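Local coordinates for uncharacterized protein lp_2664 (Lactobacillus plantarum WCFS1, PDB 2PJQ), which is of unknown function but carries an HD domain, consistent with a metal-dependent phosphohydrolase or related enzyme, at residues 18-23 and 30-35; 80-85 and 93-98; 151-156 and 215-220; 177-182 and 204-209. One frame throughout, in Å; residues are numbered along the deposited sequence.

Interaction 1: residues 18-23 and 30-35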
# COMPACT_ATOMS: atom_id res chain seq x y z
N TYR B 18 5.32 -25.94 -8.30
CA TYR B 18 6.45 -25.13 -8.69
C TYR B 18 6.20 -23.64 -8.44
O TYR B 18 7.02 -22.95 -7.81
CB TYR B 18 6.78 -25.35 -10.16
CG TYR B 18 8.04 -24.66 -10.58
CD1 TYR B 18 9.29 -25.11 -10.12
CD2 TYR B 18 8.00 -23.51 -11.36
CE1 TYR B 18 10.45 -24.43 -10.43
CE2 TYR B 18 9.16 -22.82 -11.68
CZ TYR B 18 10.38 -23.29 -11.21
OH TYR B 18 11.52 -22.57 -11.49
N ALA B 19 5.07 -23.16 -8.94
CA ALA B 19 4.70 -21.76 -8.80
C ALA B 19 4.73 -21.29 -7.35
O ALA B 19 5.49 -20.38 -7.00
CB ALA B 19 3.33 -21.54 -9.38
N LEU B 20 3.90 -21.89 -6.50
CA LEU B 20 3.84 -21.50 -5.10
C LEU B 20 5.21 -21.52 -4.39
O LEU B 20 5.47 -20.67 -3.55
CB LEU B 20 2.84 -22.39 -4.35
CG LEU B 20 1.40 -22.32 -4.87
CD1 LEU B 20 0.59 -23.44 -4.29
CD2 LEU B 20 0.78 -20.99 -4.52
N GLN B 21 6.09 -22.45 -4.73
CA GLN B 21 7.40 -22.44 -4.08
C GLN B 21 8.19 -21.19 -4.46
O GLN B 21 8.66 -20.46 -3.60
CB GLN B 21 8.20 -23.69 -4.46
CG GLN B 21 8.32 -24.68 -3.32
CD GLN B 21 7.01 -25.39 -3.02
OE1 GLN B 21 5.92 -24.81 -3.17
NE2 GLN B 21 7.10 -26.65 -2.59
N LYS B 22 8.32 -20.95 -5.76
CA LYS B 22 9.07 -19.80 -6.25
C LYS B 22 8.53 -18.46 -5.81
O LYS B 22 9.22 -17.44 -5.93
CB LYS B 22 9.15 -19.82 -7.78
CG LYS B 22 10.09 -20.85 -8.36
CD LYS B 22 11.53 -20.54 -8.01
CE LYS B 22 12.45 -21.63 -8.52
NZ LYS B 22 13.84 -21.13 -8.73
N LEU B 23 7.29 -18.43 -5.32
CA LEU B 23 6.72 -17.16 -4.88
C LEU B 23 6.57 -17.04 -3.38
O LEU B 23 5.84 -16.19 -2.90
CB LEU B 23 5.37 -16.90 -5.56
CG LEU B 23 5.57 -16.54 -7.03
CD1 LEU B 23 4.22 -16.38 -7.69
CD2 LEU B 23 6.39 -15.27 -7.14
N HIS B 30 2.37 -10.62 -4.76
CA HIS B 30 2.30 -11.64 -5.79
C HIS B 30 2.61 -13.00 -5.18
O HIS B 30 3.20 -13.87 -5.83
CB HIS B 30 3.30 -11.31 -6.91
CG HIS B 30 3.11 -9.94 -7.50
ND1 HIS B 30 2.33 -9.72 -8.61
CD2 HIS B 30 3.56 -8.73 -7.10
CE1 HIS B 30 2.30 -8.42 -8.87
NE2 HIS B 30 3.04 -7.80 -7.97
N GLY B 31 2.19 -13.17 -3.93
CA GLY B 31 2.43 -14.41 -3.22
C GLY B 31 1.28 -15.37 -3.42
O GLY B 31 0.47 -15.20 -4.33
N ARG B 32 1.19 -16.35 -2.54
CA ARG B 32 0.18 -17.39 -2.63
C ARG B 32 -1.30 -16.99 -2.70
O ARG B 32 -2.07 -17.64 -3.40
CB ARG B 32 0.44 -18.43 -1.54
CG ARG B 32 1.67 -19.30 -1.86
CD ARG B 32 2.49 -19.66 -0.62
NE ARG B 32 2.59 -21.11 -0.38
CZ ARG B 32 1.56 -21.92 -0.16
NH1 ARG B 32 0.30 -21.46 -0.16
NH2 ARG B 32 1.78 -23.20 0.09
N ASP B 33 -1.72 -15.93 -2.00
CA ASP B 33 -3.12 -15.51 -2.06
C ASP B 33 -3.46 -15.01 -3.48
O ASP B 33 -4.45 -15.45 -4.09
CB ASP B 33 -3.40 -14.42 -1.03
CG ASP B 33 -3.31 -14.94 0.41
OD1 ASP B 33 -4.11 -15.82 0.76
OD2 ASP B 33 -2.43 -14.48 1.18
N HIS B 34 -2.62 -14.11 -3.98
CA HIS B 34 -2.76 -13.55 -5.34
C HIS B 34 -2.92 -14.73 -6.29
O HIS B 34 -3.94 -14.86 -6.96
CB HIS B 34 -1.49 -12.76 -5.70
CG HIS B 34 -1.36 -12.42 -7.16
ND1 HIS B 34 -2.20 -11.54 -7.81
CD2 HIS B 34 -0.42 -12.78 -8.08
CE1 HIS B 34 -1.79 -11.38 -9.06
NE2 HIS B 34 -0.71 -12.12 -9.24
N LEU B 35 -1.91 -15.59 -6.30
CA LEU B 35 -1.90 -16.79 -7.15
C LEU B 35 -3.16 -17.63 -7.07
O LEU B 35 -3.64 -18.13 -8.08
CB LEU B 35 -0.71 -17.66 -6.78
CG LEU B 35 0.62 -17.00 -7.11
CD1 LEU B 35 1.76 -17.87 -6.57
CD2 LEU B 35 0.73 -16.78 -8.62
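Where the chain turns from helix 9-22 into helix 32-49, two successive helices joined by a short loop, L20 and L23 at the end of the first pack on R32 and L35 at the start of the second. L35 enters with its branched end, its CD1 lying 3.9 Å from CB of L23. From the other flank the CD2 methyl of L20 comes within 3.9 Å of L35 CD1, the two leucines lying side by side and pointing opposite ways. Leucine suits all three places, because a bulky apolar side chain fits where two helices pack together. L23, the first residue past its helix, also covers the backbone of H30, with its CB 3.7 Å from H30 O. G31 sits at the N-cap position, and its carbonyl receives the amide of L35. One residue before L35, H34 belongs to a set of side chains resembling the H...HD...D signature of the family; its imidazole is hydrogen-bonded to D131 and, weakly, to D64, which L23 and L35 also touch. R32 closes the outer side. Its chain bends at chi2 (144°) and chi3 (120°), and this carries the guanidinium around L20, whose CB lies over one of its faces, 4.1 Å above the plane and displaced toward its edge. An arginine suits this border because its methylene CG can lie against the leucine while its charged end stays near solvent. W61 of helix 53-62 packs on L20 and L35.

Interaction 2: residues 80-85 and 93-98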
# COMPACT_ATOMS: atom_id res chain seq x y z
N ASP B 80 14.77 -21.25 -15.70
CA ASP B 80 14.45 -22.14 -14.58
C ASP B 80 13.14 -22.86 -14.86
O ASP B 80 13.06 -24.08 -14.74
CB ASP B 80 14.33 -21.37 -13.26
CG ASP B 80 15.67 -21.27 -12.52
OD1 ASP B 80 16.49 -22.21 -12.62
OD2 ASP B 80 15.89 -20.25 -11.83
N LEU B 81 12.11 -22.11 -15.26
CA LEU B 81 10.82 -22.70 -15.56
C LEU B 81 10.90 -23.84 -16.59
O LEU B 81 10.14 -24.81 -16.52
CB LEU B 81 9.83 -21.63 -16.05
CG LEU B 81 8.48 -22.14 -16.57
CD1 LEU B 81 7.71 -22.83 -15.44
CD2 LEU B 81 7.67 -20.99 -17.12
N ILE B 82 11.82 -23.73 -17.54
CA ILE B 82 11.94 -24.80 -18.53
C ILE B 82 12.47 -26.05 -17.83
O ILE B 82 11.93 -27.15 -18.00
CB ILE B 82 12.89 -24.43 -19.72
CG1 ILE B 82 12.25 -23.37 -20.63
CG2 ILE B 82 13.14 -25.64 -20.58
CD1 ILE B 82 12.06 -22.03 -19.99
N VAL B 83 13.52 -25.89 -17.04
CA VAL B 83 14.09 -27.00 -16.31
C VAL B 83 12.94 -27.72 -15.62
O VAL B 83 12.91 -28.94 -15.58
CB VAL B 83 15.15 -26.50 -15.27
CG1 VAL B 83 15.61 -27.64 -14.37
CG2 VAL B 83 16.36 -25.94 -16.01
N GLN B 84 11.97 -26.96 -15.12
CA GLN B 84 10.81 -27.56 -14.46
C GLN B 84 9.84 -28.22 -15.45
O GLN B 84 9.46 -29.38 -15.30
CB GLN B 84 10.06 -26.51 -13.63
CG GLN B 84 8.81 -27.07 -12.94
CD GLN B 84 9.11 -28.33 -12.13
OE1 GLN B 84 10.19 -28.45 -11.55
NE2 GLN B 84 8.15 -29.26 -12.08
N LEU B 85 9.42 -27.47 -16.46
CA LEU B 85 8.52 -28.03 -17.43
C LEU B 85 9.18 -29.24 -18.07
O LEU B 85 8.50 -30.25 -18.33
CB LEU B 85 8.18 -27.00 -18.49
CG LEU B 85 7.23 -25.90 -18.04
CD1 LEU B 85 7.45 -24.69 -18.96
CD2 LEU B 85 5.78 -26.39 -18.08
N ASP B 93 5.15 -28.52 -27.94
CA ASP B 93 4.03 -27.67 -28.33
C ASP B 93 3.35 -27.08 -27.11
O ASP B 93 3.00 -25.90 -27.10
CB ASP B 93 3.04 -28.46 -29.19
CG ASP B 93 3.58 -28.80 -30.59
OD1 ASP B 93 4.46 -28.07 -31.10
OD2 ASP B 93 3.11 -29.80 -31.18
N ASP B 94 3.17 -27.88 -26.06
CA ASP B 94 2.54 -27.38 -24.85
C ASP B 94 3.39 -26.32 -24.18
O ASP B 94 2.86 -25.34 -23.68
CB ASP B 94 2.25 -28.51 -23.86
CG ASP B 94 1.04 -29.32 -24.25
OD1 ASP B 94 0.04 -28.71 -24.70
OD2 ASP B 94 1.08 -30.56 -24.11
N GLN B 95 4.71 -26.51 -24.17
CA GLN B 95 5.62 -25.53 -23.59
C GLN B 95 5.53 -24.23 -24.40
O GLN B 95 5.55 -23.14 -23.83
CB GLN B 95 7.06 -26.04 -23.62
CG GLN B 95 7.53 -26.54 -22.28
CD GLN B 95 8.95 -27.06 -22.32
OE1 GLN B 95 9.26 -28.02 -23.02
NE2 GLN B 95 9.83 -26.43 -21.56
N THR B 96 5.43 -24.36 -25.71
CA THR B 96 5.30 -23.19 -26.58
C THR B 96 4.02 -22.43 -26.20
O THR B 96 4.06 -21.21 -26.00
CB THR B 96 5.28 -23.61 -28.10
OG1 THR B 96 6.62 -23.82 -28.55
CG2 THR B 96 4.70 -22.54 -28.96
N ALA B 97 2.91 -23.14 -26.08
CA ALA B 97 1.63 -22.50 -25.76
C ALA B 97 1.60 -21.78 -24.41
O ALA B 97 0.75 -20.90 -24.20
CB ALA B 97 0.49 -23.52 -25.84
N ILE B 98 2.51 -22.15 -23.52
CA ILE B 98 2.60 -21.55 -22.20
C ILE B 98 3.30 -20.20 -22.25
O ILE B 98 2.90 -19.25 -21.58
CB ILE B 98 3.34 -22.50 -21.24
CG1 ILE B 98 2.54 -23.79 -21.11
CG2 ILE B 98 3.57 -21.83 -19.88
CD1 ILE B 98 3.17 -24.85 -20.23
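Q95 and L85 bury more surface than any other residues where helix 74-87 meets helix 92-102, and I98 comes next. Q95 lies alongside L85, the two side chains pointing opposite ways. Its aliphatic part does much of the touching: CG stands 3.8 Å from L85 CD1. Beyond CG the chain is extended (chi2 180°), which carries the terminal amide across to the other helix. There Q95 NE2 rests 3.5 Å from L85 CB, and I82, coming in crosswise to the glutamine, brings its CG2 within 3.5 Å of the same nitrogen. These are packing contacts of the amide with carbon atoms. Glutamine suits such a half-covered place, since its methylenes can lie on leucine while the amide ends at a partly exposed position. The two helices make an alpha-alpha hairpin within the HD domain; over 80-85 and 93-98 their axes run 145° apart in direction and approach to 11.6 Å, a spacing wide enough for side chains to fill the gap from both sides. Deeper in, L85 and I98 meet tip to tip, L85 CD2 facing I98 CD1 at 3.7 Å. Both are buried, and their branched hydrocarbon ends are well suited to such a place. L62 of helix 53-62 lies against I98, while V90, in the connection between the helices, packs on both L85 and Q95.

Interaction 3: residues 151-156 and 215-220; sequences KIYDPA and AEWTAD
Y153 drives the edge of its ring into the face of the W217 indole in a T-shaped pair, the tight part of the contact. The planes stand at 84°, and the tyrosine centroid is 5.0 Å from that of the six-membered indole ring. Y153 CD2 comes down over the middle of the indole, 3.7 Å from W217 CD2, so the C-H edge of the phenol meets the broad pi face a tryptophan offers. W217 reaches out because its CG stands opposite the backbone nitrogen (chi1 175°), sending the indole off helix 204-219 toward the loop. Replacing W217 by an alanine would probably leave the edge of Y153 without its aromatic face and the loop less firmly held to the helix. The looser side belongs to P155, an exposed residue whose compact apolar ring brings CD to W217 CZ2 obliquely at 3.9 Å. Farther out, K151 and D154 form a salt bridge within the loop segment, NZ to OD2 at 3.3 Å. R37 of the second subunit packs on W217, and Y143 of that subunit on I152. The arrangement is a T-shaped aromatic pair joining a loop to the last helix beside the dimer interface.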
# COMPACT_ATOMS: atom_id res chain seq x y z
N LYS B 151 7.15 6.47 -5.24
CA LYS B 151 6.50 7.65 -4.68
C LYS B 151 4.97 7.51 -4.79
O LYS B 151 4.44 7.02 -5.80
CB LYS B 151 6.98 8.87 -5.45
CG LYS B 151 6.67 10.21 -4.81
CD LYS B 151 7.23 11.34 -5.66
CE LYS B 151 8.74 11.20 -5.84
NZ LYS B 151 9.25 12.15 -6.87
N ILE B 152 4.24 7.94 -3.77
CA ILE B 152 2.79 7.80 -3.81
C ILE B 152 2.07 8.78 -4.71
O ILE B 152 1.12 8.41 -5.38
CB ILE B 152 2.16 7.92 -2.40
CG1 ILE B 152 2.89 7.03 -1.40
CG2 ILE B 152 0.69 7.49 -2.44
CD1 ILE B 152 2.46 7.22 0.04
N TYR B 153 2.54 10.02 -4.73
CA TYR B 153 1.90 11.06 -5.52
C TYR B 153 2.82 12.27 -5.63
O TYR B 153 3.70 12.45 -4.80
CB TYR B 153 0.60 11.47 -4.84
CG TYR B 153 -0.17 12.56 -5.54
CD1 TYR B 153 -0.66 12.37 -6.83
CD2 TYR B 153 -0.46 13.76 -4.90
CE1 TYR B 153 -1.43 13.34 -7.45
CE2 TYR B 153 -1.22 14.74 -5.51
CZ TYR B 153 -1.71 14.52 -6.79
OH TYR B 153 -2.48 15.48 -7.40
N ASP B 154 2.62 13.09 -6.66
CA ASP B 154 3.45 14.28 -6.88
C ASP B 154 2.66 15.18 -7.83
O ASP B 154 2.81 15.06 -9.05
CB ASP B 154 4.79 13.88 -7.52
CG ASP B 154 5.89 14.94 -7.35
OD1 ASP B 154 5.60 16.15 -7.47
OD2 ASP B 154 7.05 14.55 -7.11
N PRO B 155 1.81 16.07 -7.31
CA PRO B 155 1.02 16.95 -8.19
C PRO B 155 1.81 17.53 -9.36
O PRO B 155 1.26 17.84 -10.41
CB PRO B 155 0.48 18.03 -7.24
CG PRO B 155 1.38 17.95 -6.04
CD PRO B 155 1.63 16.48 -5.91
N ALA B 156 3.12 17.66 -9.15
CA ALA B 156 4.02 18.20 -10.16
C ALA B 156 4.14 17.20 -11.30
O ALA B 156 4.19 17.58 -12.47
CB ALA B 156 5.38 18.46 -9.54
N ALA B 215 -8.52 14.87 -2.92
CA ALA B 215 -9.37 15.84 -2.24
C ALA B 215 -8.74 16.14 -0.88
O ALA B 215 -8.64 17.30 -0.47
CB ALA B 215 -10.78 15.29 -2.07
N GLU B 216 -8.31 15.07 -0.20
CA GLU B 216 -7.68 15.13 1.13
C GLU B 216 -6.29 15.78 1.09
O GLU B 216 -5.92 16.54 1.98
CB GLU B 216 -7.59 13.71 1.71
CG GLU B 216 -8.93 13.17 2.21
CD GLU B 216 -8.93 11.70 2.63
OE1 GLU B 216 -7.96 11.23 3.27
OE2 GLU B 216 -9.92 11.00 2.32
N TRP B 217 -5.53 15.47 0.05
CA TRP B 217 -4.20 16.03 -0.10
C TRP B 217 -4.28 17.54 -0.30
O TRP B 217 -3.57 18.29 0.36
CB TRP B 217 -3.49 15.36 -1.28
CG TRP B 217 -2.16 15.94 -1.61
CD1 TRP B 217 -1.91 17.19 -2.12
CD2 TRP B 217 -0.89 15.29 -1.52
NE1 TRP B 217 -0.56 17.34 -2.36
CE2 TRP B 217 0.09 16.19 -2.00
CE3 TRP B 217 -0.48 14.02 -1.08
CZ2 TRP B 217 1.45 15.87 -2.06
CZ3 TRP B 217 0.87 13.70 -1.15
CH2 TRP B 217 1.82 14.62 -1.63
N THR B 218 -5.14 17.98 -1.23
CA THR B 218 -5.32 19.40 -1.49
C THR B 218 -5.90 20.08 -0.26
O THR B 218 -5.38 21.12 0.18
CB THR B 218 -6.28 19.66 -2.68
OG1 THR B 218 -5.60 19.45 -3.92
CG2 THR B 218 -6.82 21.10 -2.63
N ALA B 219 -6.97 19.51 0.30
CA ALA B 219 -7.60 20.09 1.49
C ALA B 219 -6.48 20.56 2.39
O ALA B 219 -6.34 21.75 2.65
CB ALA B 219 -8.46 19.06 2.20
N ASP B 220 -5.66 19.62 2.85
CA ASP B 220 -4.53 19.97 3.70
C ASP B 220 -3.81 21.12 3.00
O ASP B 220 -3.93 22.28 3.45
CB ASP B 220 -3.58 18.79 3.85
CG ASP B 220 -4.25 17.56 4.42
OD1 ASP B 220 -5.34 17.71 5.01
OD2 ASP B 220 -3.69 16.45 4.29

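Interaction 4: residues 177-182 and 204-209; sequences NHFYEK and AVMHEF
Two helices of the C-terminal half, 175-183 and 204-219, are joined where F179 of the first packs against M206 and F209 of the second. M206 is a selenomethionine in this model, one turn of helix before F209, so both point at the same ring. F179 has its CG beside the backbone nitrogen (chi1 -68°), which sends the phenyl toward the neighbouring helix. M206 crosses it obliquely. Its unbranched chain bends at the last torsion (chi3 100°) and turns the terminal methyl toward the ring, so that CE lies 3.4 Å from F179 CE2, while its CB is 4.1 Å from F179 CD2. F209 meets the far end of the phenylalanine, with F179 CZ 4.0 Å from F209 CD2. The two side chains lie across each other, and their ring planes make 49° at a centroid distance of 5.8 Å. I138 and L142 of helix 134-148 touch both phenylalanines, so a third helix lies against the pair, and I138 of the second subunit also packs on F209. Trimming F179 to an alanine would probably open a gap between the helices and leave the methyl of M206 and the ring of F209 without their shared partner. All three residues are buried and meet through carbon alone, so the join is likely to depend on shape fit and exclusion of water, with no hydrogen bond between the two segments.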
# COMPACT_ATOMS: atom_id res chain seq x y z
N ASN B 177 -0.54 7.78 -10.17
CA ASN B 177 -0.49 7.78 -11.63
C ASN B 177 -0.75 6.40 -12.25
O ASN B 177 -1.16 6.30 -13.41
CB ASN B 177 0.87 8.31 -12.11
CG ASN B 177 1.06 9.80 -11.86
OD1 ASN B 177 0.10 10.56 -11.68
ND2 ASN B 177 2.31 10.23 -11.87
N HIS B 178 -0.51 5.35 -11.48
CA HIS B 178 -0.72 4.00 -11.97
C HIS B 178 -2.18 3.72 -12.27
O HIS B 178 -2.50 3.00 -13.20
CB HIS B 178 -0.17 2.97 -10.97
CG HIS B 178 0.10 1.64 -11.59
ND1 HIS B 178 0.70 1.51 -12.83
CD2 HIS B 178 -0.16 0.38 -11.16
CE1 HIS B 178 0.79 0.23 -13.14
NE2 HIS B 178 0.27 -0.48 -12.14
N PHE B 179 -3.09 4.29 -11.47
CA PHE B 179 -4.51 4.08 -11.72
C PHE B 179 -4.82 4.75 -13.05
O PHE B 179 -5.37 4.13 -13.95
CB PHE B 179 -5.37 4.69 -10.61
CG PHE B 179 -5.24 3.99 -9.29
CD1 PHE B 179 -4.13 4.20 -8.49
CD2 PHE B 179 -6.19 3.07 -8.88
CE1 PHE B 179 -3.97 3.50 -7.29
CE2 PHE B 179 -6.03 2.37 -7.68
CZ PHE B 179 -4.92 2.59 -6.89
N TYR B 180 -4.43 6.01 -13.17
CA TYR B 180 -4.66 6.76 -14.40
C TYR B 180 -3.99 6.09 -15.58
O TYR B 180 -4.63 5.87 -16.61
CB TYR B 180 -4.14 8.19 -14.27
CG TYR B 180 -5.02 9.10 -13.44
CD1 TYR B 180 -6.35 9.33 -13.80
CD2 TYR B 180 -4.55 9.69 -12.26
CE1 TYR B 180 -7.19 10.11 -13.02
CE2 TYR B 180 -5.38 10.48 -11.46
CZ TYR B 180 -6.70 10.68 -11.84
OH TYR B 180 -7.55 11.39 -11.03
N GLU B 181 -2.72 5.76 -15.41
CA GLU B 181 -1.90 5.14 -16.46
C GLU B 181 -2.26 3.70 -16.84
O GLU B 181 -2.01 3.28 -17.98
CB GLU B 181 -0.43 5.17 -16.05
CG GLU B 181 0.16 6.56 -16.00
CD GLU B 181 1.57 6.58 -15.46
OE1 GLU B 181 2.36 5.67 -15.79
OE2 GLU B 181 1.90 7.53 -14.72
N LYS B 182 -2.81 2.95 -15.89
CA LYS B 182 -3.13 1.56 -16.13
C LYS B 182 -4.46 1.07 -15.56
O LYS B 182 -5.45 1.02 -16.27
CB LYS B 182 -1.98 0.67 -15.62
CG LYS B 182 -2.19 -0.83 -15.84
CD LYS B 182 -0.89 -1.61 -15.87
CE LYS B 182 -1.14 -3.11 -15.88
NZ LYS B 182 -1.22 -3.68 -14.50
N ALA B 204 -15.58 1.59 -9.40
CA ALA B 204 -16.14 2.65 -8.58
C ALA B 204 -15.30 2.92 -7.34
O ALA B 204 -15.15 4.07 -6.92
CB ALA B 204 -17.55 2.28 -8.19
N VAL B 205 -14.74 1.86 -6.77
CA VAL B 205 -13.92 1.94 -5.56
C VAL B 205 -12.57 2.57 -5.82
O VAL B 205 -12.09 3.37 -5.03
CB VAL B 205 -13.65 0.53 -5.00
CG1 VAL B 205 -13.29 0.63 -3.52
CG2 VAL B 205 -14.88 -0.38 -5.24
N MSE B 206 -11.95 2.18 -6.91
CA MSE B 206 -10.66 2.73 -7.25
C MSE B 206 -10.83 4.21 -7.49
O MSE B 206 -10.02 5.01 -7.02
CB MSE B 206 -10.10 2.05 -8.50
CG MSE B 206 -9.87 0.55 -8.37
SE MSE B 206 -9.11 -0.16 -10.02
CE MSE B 206 -7.26 -0.24 -9.49
N HIS B 207 -11.89 4.59 -8.21
CA HIS B 207 -12.16 6.01 -8.48
C HIS B 207 -12.44 6.81 -7.21
O HIS B 207 -12.04 7.96 -7.12
CB HIS B 207 -13.30 6.20 -9.47
CG HIS B 207 -12.86 6.21 -10.90
ND1 HIS B 207 -12.89 5.08 -11.69
CD2 HIS B 207 -12.28 7.18 -11.65
CE1 HIS B 207 -12.35 5.36 -12.87
NE2 HIS B 207 -11.97 6.62 -12.86
N GLU B 208 -13.13 6.22 -6.24
CA GLU B 208 -13.39 6.92 -4.99
C GLU B 208 -12.07 7.12 -4.23
O GLU B 208 -11.89 8.11 -3.50
CB GLU B 208 -14.37 6.12 -4.12
CG GLU B 208 -15.84 6.47 -4.39
CD GLU B 208 -16.77 5.31 -4.13
OE1 GLU B 208 -16.80 4.83 -2.97
OE2 GLU B 208 -17.48 4.88 -5.08
N PHE B 209 -11.15 6.18 -4.41
CA PHE B 209 -9.85 6.24 -3.75
C PHE B 209 -8.96 7.33 -4.34
O PHE B 209 -8.45 8.16 -3.59
CB PHE B 209 -9.15 4.88 -3.83
CG PHE B 209 -7.78 4.88 -3.22
CD1 PHE B 209 -7.60 5.04 -1.85
CD2 PHE B 209 -6.65 4.77 -4.03
CE1 PHE B 209 -6.32 5.09 -1.29
CE2 PHE B 209 -5.36 4.82 -3.48
CZ PHE B 209 -5.20 4.98 -2.11

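In the fold
From the N terminus, interaction 1 closes first, a short loop between helices 9-22 and 32-49. Interaction 2 follows in series and folds helix 74-87 back on helix 92-102. Their centres are about 17 Å apart, and they touch: Y18 of the first helix packs against D80, L81 and Q84. The other two lie on the far side of the chain's centre from interaction 2. Interaction 3 spans the longest separation, from the loop after helix 134-148 to the chain's end, and interaction 4 falls within that span. Both use helix 204-219, at opposite ends, and both reach the second subunit, so the C-terminal half is tied together beside the dimer interface.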